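Local coordinates for ribosome maturation protein SDO1 homolog (Methanothermobacter thermautotrophicus, PDB 2WBM) that probably takes part in ribosome maturation as an archaeal SBDS-family protein that is thought to bind RNA and ribosomes, at residues K144-A149 / T176-K181; A188-G193 / Q215-W220. One frame throughout, in Å; residues are numbered along the deposited sequence. Where two conformers were deposited one is given.

Contact 1 of 2, residues K144-A149 / T176-K181; sequences KRIEKA and TKIPIK
Lys177 meets the helix at Ala149. Lys177 CB lies 4.4 Å from Ala149 CB, and its CG passes near the Ala149 carbonyl oxygen. Beyond CG the lysine chain turns away. Ile178 carries most of the contact. Its CG1 sits between the backbone N and the carbonyl carbon (chi1 48°), which lays CG1 and CD1 against Ala149 and leaves CG2 for Arg145. Ile178 CG1 is 3.9 Å from Ala149 CB. Ile178 CG2 lies over one face of the Arg145 guanidinium, offset toward its rim, 3.2 Å from Arg145 NH2. Arg145 NH1 is buried here with no polar partner in the model. The CD1 of Ile178 also reaches Ile146 CD1, at 4.0 Å. Ile180 closes the row: its CD1 meets Ile146 CD1 at 3.6 Å, the two side chains crossing at about a right angle. Ile128 of helix 110-131 touches both Ile146 and Ile180. Ile174 of helix 163-174 adds to the cluster at Ala149 and Ile180. No hydrogen bond spans the segments. This is part of the apolar packing within SBDS domain II, where helix 143-152 meets the loop leading into strand 181-191.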
ATOM      1  N   LYS A 144      10.778   9.566 -10.542  1.00 16.96           N
ATOM      2  CA  LYS A 144      11.588   9.134 -11.692  1.00 17.94           C
ATOM      3  C   LYS A 144      12.939   8.529 -11.286  1.00 17.27           C
ATOM      4  O   LYS A 144      13.429   7.613 -11.942  1.00 15.21           O
ATOM      5  CB  LYS A 144      11.816  10.291 -12.669  1.00 19.77           C
ATOM      6  CG  LYS A 144      10.584  10.692 -13.459  1.00 26.05           C
ATOM      7  CD  LYS A 144      10.822  11.997 -14.217  1.00 35.24           C
ATOM      8  CE  LYS A 144       9.518  12.595 -14.732  1.00 39.89           C
ATOM      9  NZ  LYS A 144       8.824  11.705 -15.709  1.00 43.56           N
ATOM     10  N   ARG A 145      13.535   9.043 -10.210  1.00 16.77           N
ATOM     11  CA  ARG A 145      14.838   8.560  -9.747  1.00 17.89           C
ATOM     12  C   ARG A 145      14.719   7.180  -9.108  1.00 17.07           C
ATOM     13  O   ARG A 145      15.583   6.309  -9.322  1.00 15.10           O
ATOM     14  CB  ARG A 145      15.477   9.543  -8.759  1.00 18.79           C
ATOM     15  CG  ARG A 145      16.942   9.255  -8.447  1.00 23.68           C
ATOM     16  CD  ARG A 145      17.797   9.523  -9.675  1.00 32.74           C
ATOM     17  NE  ARG A 145      19.110   8.879  -9.642  1.00 37.69           N
ATOM     18  CZ  ARG A 145      19.338   7.594  -9.914  1.00 40.55           C
ATOM     19  NH1 ARG A 145      18.334   6.771 -10.200  1.00 32.99           N
ATOM     20  NH2 ARG A 145      20.579   7.123  -9.875  1.00 37.77           N
ATOM     21  N   ILE A 146      13.649   6.993  -8.335  1.00 15.62           N
ATOM     22  CA  ILE A 146      13.337   5.711  -7.717  1.00 14.86           C
ATOM     23  C   ILE A 146      13.097   4.672  -8.811  1.00 15.70           C
ATOM     24  O   ILE A 146      13.602   3.555  -8.739  1.00 14.74           O
ATOM     25  CB  ILE A 146      12.086   5.804  -6.798  1.00 14.56           C
ATOM     26  CG1 ILE A 146      12.295   6.806  -5.644  1.00 15.20           C
ATOM     27  CG2 ILE A 146      11.688   4.426  -6.266  1.00 13.14           C
ATOM     28  CD1 ILE A 146      13.580   6.632  -4.869  1.00 18.68           C
ATOM     29  N   GLU A 147      12.315   5.050  -9.817  1.00 15.09           N
ATOM     30  CA  GLU A 147      12.021   4.166 -10.940  1.00 16.81           C
ATOM     31  C   GLU A 147      13.311   3.720 -11.644  1.00 16.01           C
ATOM     32  O   GLU A 147      13.475   2.539 -11.963  1.00 14.92           O
ATOM     33  CB  GLU A 147      11.089   4.862 -11.935  1.00 16.82           C
ATOM     34  CG  GLU A 147      10.664   3.994 -13.105  1.00 21.77           C
ATOM     35  CD  GLU A 147       9.721   4.716 -14.046  1.00 25.35           C
ATOM     36  OE1 GLU A 147       9.946   5.912 -14.325  1.00 30.13           O
ATOM     37  OE2 GLU A 147       8.751   4.089 -14.509  1.00 29.35           O
ATOM     38  N   LYS A 148      14.217   4.669 -11.877  1.00 14.88           N
ATOM     39  CA  LYS A 148      15.485   4.373 -12.534  1.00 16.41           C
ATOM     40  C   LYS A 148      16.330   3.403 -11.716  1.00 15.62           C
ATOM     41  O   LYS A 148      16.951   2.500 -12.276  1.00 14.46           O
ATOM     42  CB  LYS A 148      16.254   5.665 -12.842  1.00 17.99           C
ATOM     43  CG  LYS A 148      15.835   6.358 -14.148  1.00 26.13           C
ATOM     44  CD  LYS A 148      14.390   6.016 -14.530  1.00 35.97           C
ATOM     45  CE  LYS A 148      13.625   7.210 -15.076  1.00 41.61           C
ATOM     46  NZ  LYS A 148      12.175   7.073 -14.731  1.00 32.20           N
ATOM     47  N   ALA A 149      16.333   3.592 -10.396  1.00 13.88           N
ATOM     48  CA  ALA A 149      17.046   2.707  -9.468  1.00 14.60           C
ATOM     49  C   ALA A 149      16.490   1.277  -9.503  1.00 13.82           C
ATOM     50  O   ALA A 149      17.251   0.314  -9.499  1.00 13.69           O
ATOM     51  CB  ALA A 149      16.980   3.261  -8.043  1.00 15.83           C
ATOM     52  N   THR A 176      21.619  -0.157  -2.887  1.00 20.32           N
ATOM     53  CA  THR A 176      22.973  -0.292  -3.434  1.00 22.39           C
ATOM     54  C   THR A 176      23.155   0.533  -4.710  1.00 20.99           C
ATOM     55  O   THR A 176      24.279   0.758  -5.153  1.00 20.19           O
ATOM     56  CB  THR A 176      23.370  -1.766  -3.702  1.00 22.81           C
ATOM     57  OG1 THR A 176      22.312  -2.440  -4.391  1.00 24.70           O
ATOM     58  CG2 THR A 176      23.668  -2.489  -2.390  1.00 26.38           C
ATOM     59  N   LYS A 177      22.049   0.987  -5.290  1.00 17.95           N
ATOM     60  CA  LYS A 177      22.104   1.797  -6.503  1.00 18.13           C
ATOM     61  C   LYS A 177      22.091   3.295  -6.207  1.00 20.04           C
ATOM     62  O   LYS A 177      22.803   4.061  -6.858  1.00 21.61           O
ATOM     63  CB  LYS A 177      20.982   1.416  -7.474  1.00 16.96           C
ATOM     64  CG  LYS A 177      20.988  -0.049  -7.899  1.00 18.02           C
ATOM     65  CD  LYS A 177      22.338  -0.482  -8.484  1.00 20.08           C
ATOM     66  CE  LYS A 177      22.279  -1.922  -8.987  1.00 21.02           C
ATOM     67  NZ  LYS A 177      23.630  -2.451  -9.318  1.00 18.93           N
ATOM     68  N   ILE A 178      21.301   3.709  -5.217  1.00 19.45           N
ATOM     69  CA  ILE A 178      21.264   5.115  -4.799  1.00 20.01           C
ATOM     70  C   ILE A 178      21.300   5.271  -3.285  1.00 18.48           C
ATOM     71  O   ILE A 178      20.903   4.350  -2.562  1.00 16.27           O
ATOM     72  CB  ILE A 178      20.024   5.873  -5.347  1.00 20.27           C
ATOM     73  CG1 ILE A 178      18.733   5.075  -5.126  1.00 20.73           C
ATOM     74  CG2 ILE A 178      20.241   6.232  -6.812  1.00 25.10           C
ATOM     75  CD1 ILE A 178      17.475   5.930  -5.182  1.00 20.65           C
ATOM     76  N   PRO A 179      21.781   6.438  -2.803  1.00 17.66           N
ATOM     77  CA  PRO A 179      21.803   6.704  -1.374  1.00 17.08           C
ATOM     78  C   PRO A 179      20.380   6.961  -0.929  1.00 15.98           C
ATOM     79  O   PRO A 179      19.766   7.926  -1.384  1.00 16.62           O
ATOM     80  CB  PRO A 179      22.635   7.994  -1.258  1.00 17.73           C
ATOM     81  CG  PRO A 179      23.262   8.203  -2.587  1.00 18.27           C
ATOM     82  CD  PRO A 179      22.354   7.558  -3.572  1.00 18.83           C
ATOM     83  N   ILE A 180      19.857   6.105  -0.058  1.00 14.35           N
ATOM     84  CA  ILE A 180      18.432   6.174   0.278  1.00 16.07           C
ATOM     85  C   ILE A 180      18.103   5.597   1.649  1.00 17.02           C
ATOM     86  O   ILE A 180      18.674   4.583   2.072  1.00 17.09           O
ATOM     87  CB  ILE A 180      17.569   5.497  -0.825  1.00 16.11           C
ATOM     88  CG1 ILE A 180      16.080   5.817  -0.637  1.00 15.45           C
ATOM     89  CG2 ILE A 180      17.863   3.981  -0.916  1.00 16.90           C
ATOM     90  CD1 ILE A 180      15.237   5.568  -1.876  1.00 16.50           C
ATOM     91  N   LYS A 181      17.159   6.252   2.324  1.00 15.04           N
ATOM     92  CA  LYS A 181      16.719   5.872   3.647  1.00 15.71           C
ATOM     93  C   LYS A 181      15.316   6.441   3.819  1.00 12.74           C
ATOM     94  O   LYS A 181      15.032   7.524   3.325  1.00 15.28           O
ATOM     95  CB  LYS A 181      17.655   6.505   4.677  1.00 18.37           C
ATOM     96  CG  LYS A 181      17.534   5.993   6.098  1.00 26.36           C
ATOM     97  CD  LYS A 181      18.474   6.778   7.018  1.00 29.61           C
ATOM     98  CE  LYS A 181      18.408   6.291   8.461  1.00 37.22           C
ATOM     99  NZ  LYS A 181      17.103   6.611   9.114  1.00 37.64           N
TER

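Contact 2 of 2, residues A188-G193 / Q215-W220; sequences AIKIPG and QNDGSW
Ile191 and Trp220 form an antiparallel hydrogen-bonded pair, held by two nearly straight backbone bonds. Ile191 N gives to Trp220 O at 3.0 Å, and Trp220 N gives to Ile191 O at 2.9 Å. They join two neighbouring strands of the C-terminal domain. Its beta-alpha-beta-beta-alpha-beta order and four-stranded antiparallel sheet match a ferredoxin-like fold. Strand 220-227 is reached through a hairpin loop, a type I turn from Gln215 to Gly218 with a G1 beta bulge at Gly218. Gln215 N bonds to Ser219 O and Gly218 N to Gln215 O.

Asp217 stiffens this loop. Its OD1 takes the backbone N of Ser219 from above the carboxylate plane, an Asx turn. The same oxygen takes the Ser219 hydroxyl on its syn lone pair, with Ser219 OG 2.7 Å from Asp217 OD1. Two donors thus grip one carboxylate oxygen. In one of its two conformers, Lys190 bends at its last torsion (chi4 -61°). Lys190 NZ then donates to Ser219 OG at 3.0 Å and makes a long salt bridge to Asp217 OD2. This link is less certain than the backbone pair.

Beyond the pair, the chains press together at glycine. Gly193 has no side chain, and Gly218 O approaches Gly193 CA to 3.2 Å in a C-H...O contact. Ser219 CB lies 3.4 Å from Ile191 O. On the face of the sheet away from the Lys190 side chain, Ile191 and Trp220 lie side by side. Helix 196-206 touches both, through Ala199 on Ile191 and through Ala196 and Ile203 on Trp220. The indole N-H of Trp220 is taken by Glu212. Ile191 CG1 sits at the edge of the Trp220 ring, in its plane, 3.9 Å from Trp220 CE3.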
ATOM      1  N   ALA A 188       9.408  23.667  10.089  1.00 12.90           N
ATOM      2  CA  ALA A 188       8.749  24.766  10.783  1.00 12.85           C
ATOM      3  C   ALA A 188       8.185  25.679   9.710  1.00 14.07           C
ATOM      4  O   ALA A 188       8.897  26.080   8.764  1.00 16.39           O
ATOM      5  CB  ALA A 188       9.740  25.526  11.661  1.00 11.84           C
ATOM      6  N   ILE A 189       6.904  25.993   9.831  1.00 12.63           N
ATOM      7  CA  ILE A 189       6.281  26.891   8.866  1.00 15.06           C
ATOM      8  C   ILE A 189       5.752  28.116   9.591  1.00 16.14           C
ATOM      9  O   ILE A 189       5.440  28.058  10.785  1.00 17.67           O
ATOM     10  CB  ILE A 189       5.142  26.188   8.060  1.00 16.93           C
ATOM     11  CG1 ILE A 189       3.890  25.979   8.930  1.00 19.85           C
ATOM     12  CG2 ILE A 189       5.624  24.841   7.497  1.00 17.94           C
ATOM     13  CD1 ILE A 189       2.679  25.461   8.163  1.00 26.99           C
ATOM     14  N   LYS A 190       5.692  29.224   8.869  1.00 12.79           N
ATOM     15  CA  LYS A 190       5.148  30.473   9.382  0.50 14.12           C
ATOM     16  C   LYS A 190       4.168  30.987   8.339  1.00 15.23           C
ATOM     17  O   LYS A 190       4.564  31.207   7.183  1.00 14.88           O
ATOM     18  CB  LYS A 190       6.283  31.479   9.587  0.50 14.11           C
ATOM     19  CG  LYS A 190       5.869  32.815  10.182  0.50 15.63           C
ATOM     20  CD  LYS A 190       7.081  33.733  10.299  0.50 20.19           C
ATOM     21  CE  LYS A 190       6.790  34.932  11.172  0.50 19.77           C
ATOM     22  NZ  LYS A 190       5.697  35.767  10.622  0.50 16.55           N
ATOM     23  N   ILE A 191       2.919  31.177   8.730  1.00 15.74           N
ATOM     24  CA  ILE A 191       1.942  31.679   7.776  1.00 17.18           C
ATOM     25  C   ILE A 191       1.077  32.767   8.408  1.00 14.71           C
ATOM     26  O   ILE A 191       0.946  32.843   9.632  1.00 12.97           O
ATOM     27  CB  ILE A 191       1.047  30.541   7.235  1.00 17.83           C
ATOM     28  CG1 ILE A 191       0.300  29.866   8.379  1.00 17.50           C
ATOM     29  CG2 ILE A 191       1.862  29.508   6.423  1.00 22.79           C
ATOM     30  CD1 ILE A 191      -1.010  29.297   7.939  1.00 23.38           C
ATOM     31  N   PRO A 192       0.461  33.609   7.573  1.00 13.72           N
ATOM     32  CA  PRO A 192      -0.374  34.652   8.144  1.00 13.22           C
ATOM     33  C   PRO A 192      -1.523  34.039   8.936  1.00 13.65           C
ATOM     34  O   PRO A 192      -1.991  32.950   8.597  1.00 14.26           O
ATOM     35  CB  PRO A 192      -0.921  35.376   6.919  1.00 11.84           C
ATOM     36  CG  PRO A 192      -0.078  34.920   5.760  1.00 14.27           C
ATOM     37  CD  PRO A 192       0.360  33.548   6.106  1.00 15.27           C
ATOM     38  N   GLY A 193      -1.948  34.726   9.992  1.00 14.97           N
ATOM     39  CA  GLY A 193      -2.996  34.222  10.889  1.00 16.26           C
ATOM     40  C   GLY A 193      -4.307  33.873  10.205  1.00 15.17           C
ATOM     41  O   GLY A 193      -4.984  32.921  10.608  1.00 16.70           O
ATOM     42  N   GLN A 215       1.719  33.770  17.065  1.00 11.11           N
ATOM     43  CA  GLN A 215       2.792  34.751  17.264  1.00 12.41           C
ATOM     44  C   GLN A 215       2.241  36.094  17.714  1.00 14.68           C
ATOM     45  O   GLN A 215       1.086  36.437  17.432  1.00 15.21           O
ATOM     46  CB  GLN A 215       3.604  34.947  15.979  1.00 11.98           C
ATOM     47  CG  GLN A 215       4.250  33.655  15.468  1.00 11.45           C
ATOM     48  CD  GLN A 215       5.177  33.072  16.511  1.00 14.58           C
ATOM     49  OE1 GLN A 215       6.218  33.661  16.806  1.00 13.43           O
ATOM     50  NE2 GLN A 215       4.789  31.938  17.109  1.00 11.12           N
ATOM     51  N   ASN A 216       3.078  36.844  18.418  1.00 15.46           N
ATOM     52  CA  ASN A 216       2.836  38.228  18.831  0.50 16.74           C
ATOM     53  C   ASN A 216       2.329  39.129  17.707  1.00 16.91           C
ATOM     54  O   ASN A 216       1.589  40.075  17.911  1.00 20.03           O
ATOM     55  CB  ASN A 216       4.112  38.834  19.469  0.50 16.09           C
ATOM     56  CG  ASN A 216       5.390  38.674  18.600  0.50 12.91           C
ATOM     57  OD1 ASN A 216       5.350  38.267  17.443  0.50  8.59           O
ATOM     58  ND2 ASN A 216       6.537  39.008  19.190  0.50 17.11           N
ATOM     59  N   ASP A 217       2.811  38.855  16.496  1.00 17.91           N
ATOM     60  CA  ASP A 217       2.467  39.713  15.354  1.00 18.36           C
ATOM     61  C   ASP A 217       1.229  39.229  14.574  1.00 17.78           C
ATOM     62  O   ASP A 217       0.897  39.787  13.526  1.00 19.06           O
ATOM     63  CB  ASP A 217       3.667  39.891  14.418  1.00 18.14           C
ATOM     64  CG  ASP A 217       4.054  38.602  13.704  1.00 20.67           C
ATOM     65  OD1 ASP A 217       3.381  37.559  13.888  1.00 21.12           O
ATOM     66  OD2 ASP A 217       5.040  38.636  12.944  1.00 25.62           O
ATOM     67  N   GLY A 218       0.557  38.204  15.096  1.00 17.66           N
ATOM     68  CA  GLY A 218      -0.674  37.692  14.489  1.00 16.33           C
ATOM     69  C   GLY A 218      -0.478  36.535  13.531  1.00 17.20           C
ATOM     70  O   GLY A 218      -1.456  35.935  13.075  1.00 15.84           O
ATOM     71  N   SER A 219       0.776  36.209  13.210  1.00 14.65           N
ATOM     72  CA  SER A 219       1.038  35.039  12.367  1.00 16.55           C
ATOM     73  C   SER A 219       0.971  33.750  13.185  1.00 13.46           C
ATOM     74  O   SER A 219       0.850  33.780  14.412  1.00 14.37           O
ATOM     75  CB  SER A 219       2.379  35.153  11.630  1.00 16.84           C
ATOM     76  OG  SER A 219       3.459  35.207  12.534  1.00 18.95           O
ATOM     77  N   TRP A 220       1.056  32.613  12.498  1.00 14.36           N
ATOM     78  CA  TRP A 220       0.947  31.329  13.158  1.00 12.43           C
ATOM     79  C   TRP A 220       2.092  30.458  12.700  1.00 14.06           C
ATOM     80  O   TRP A 220       2.350  30.338  11.507  1.00 14.37           O
ATOM     81  CB  TRP A 220      -0.385  30.671  12.814  1.00 13.46           C
ATOM     82  CG  TRP A 220      -0.652  29.330  13.444  1.00 13.41           C
ATOM     83  CD1 TRP A 220      -0.850  29.062  14.785  1.00 15.57           C
ATOM     84  CD2 TRP A 220      -0.825  28.083  12.758  1.00 16.08           C
ATOM     85  NE1 TRP A 220      -1.116  27.724  14.962  1.00 16.19           N
ATOM     86  CE2 TRP A 220      -1.096  27.098  13.740  1.00 15.31           C
ATOM     87  CE3 TRP A 220      -0.753  27.696  11.410  1.00 17.38           C
ATOM     88  CZ2 TRP A 220      -1.323  25.751  13.410  1.00 16.11           C
ATOM     89  CZ3 TRP A 220      -0.972  26.351  11.081  1.00 14.40           C
ATOM     90  CH2 TRP A 220      -1.249  25.398  12.082  1.00 16.80           C
TER

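Overall arrangement
From the N terminus the chain first builds the N-terminal SBDS domain, with its small antiparallel sheet, and then runs along helix 110-131. Contact 1 follows. It closes a loop of 26 residues that contains helix 163-174, bringing helix 143-152 against the connection into strand 181-191. That strand then carries the chain to contact 2. Contact 2 closes a second loop, of 21 residues, which holds helix 196-206 and strand 208-214. The loops come in series and neither nest nor cross. The nearest atoms of the two contacts are about 18 Å apart. Contact 1 ties together parts of domain II, contact 2 parts of the C-terminal domain, and strand 181-191 leads from one to the other.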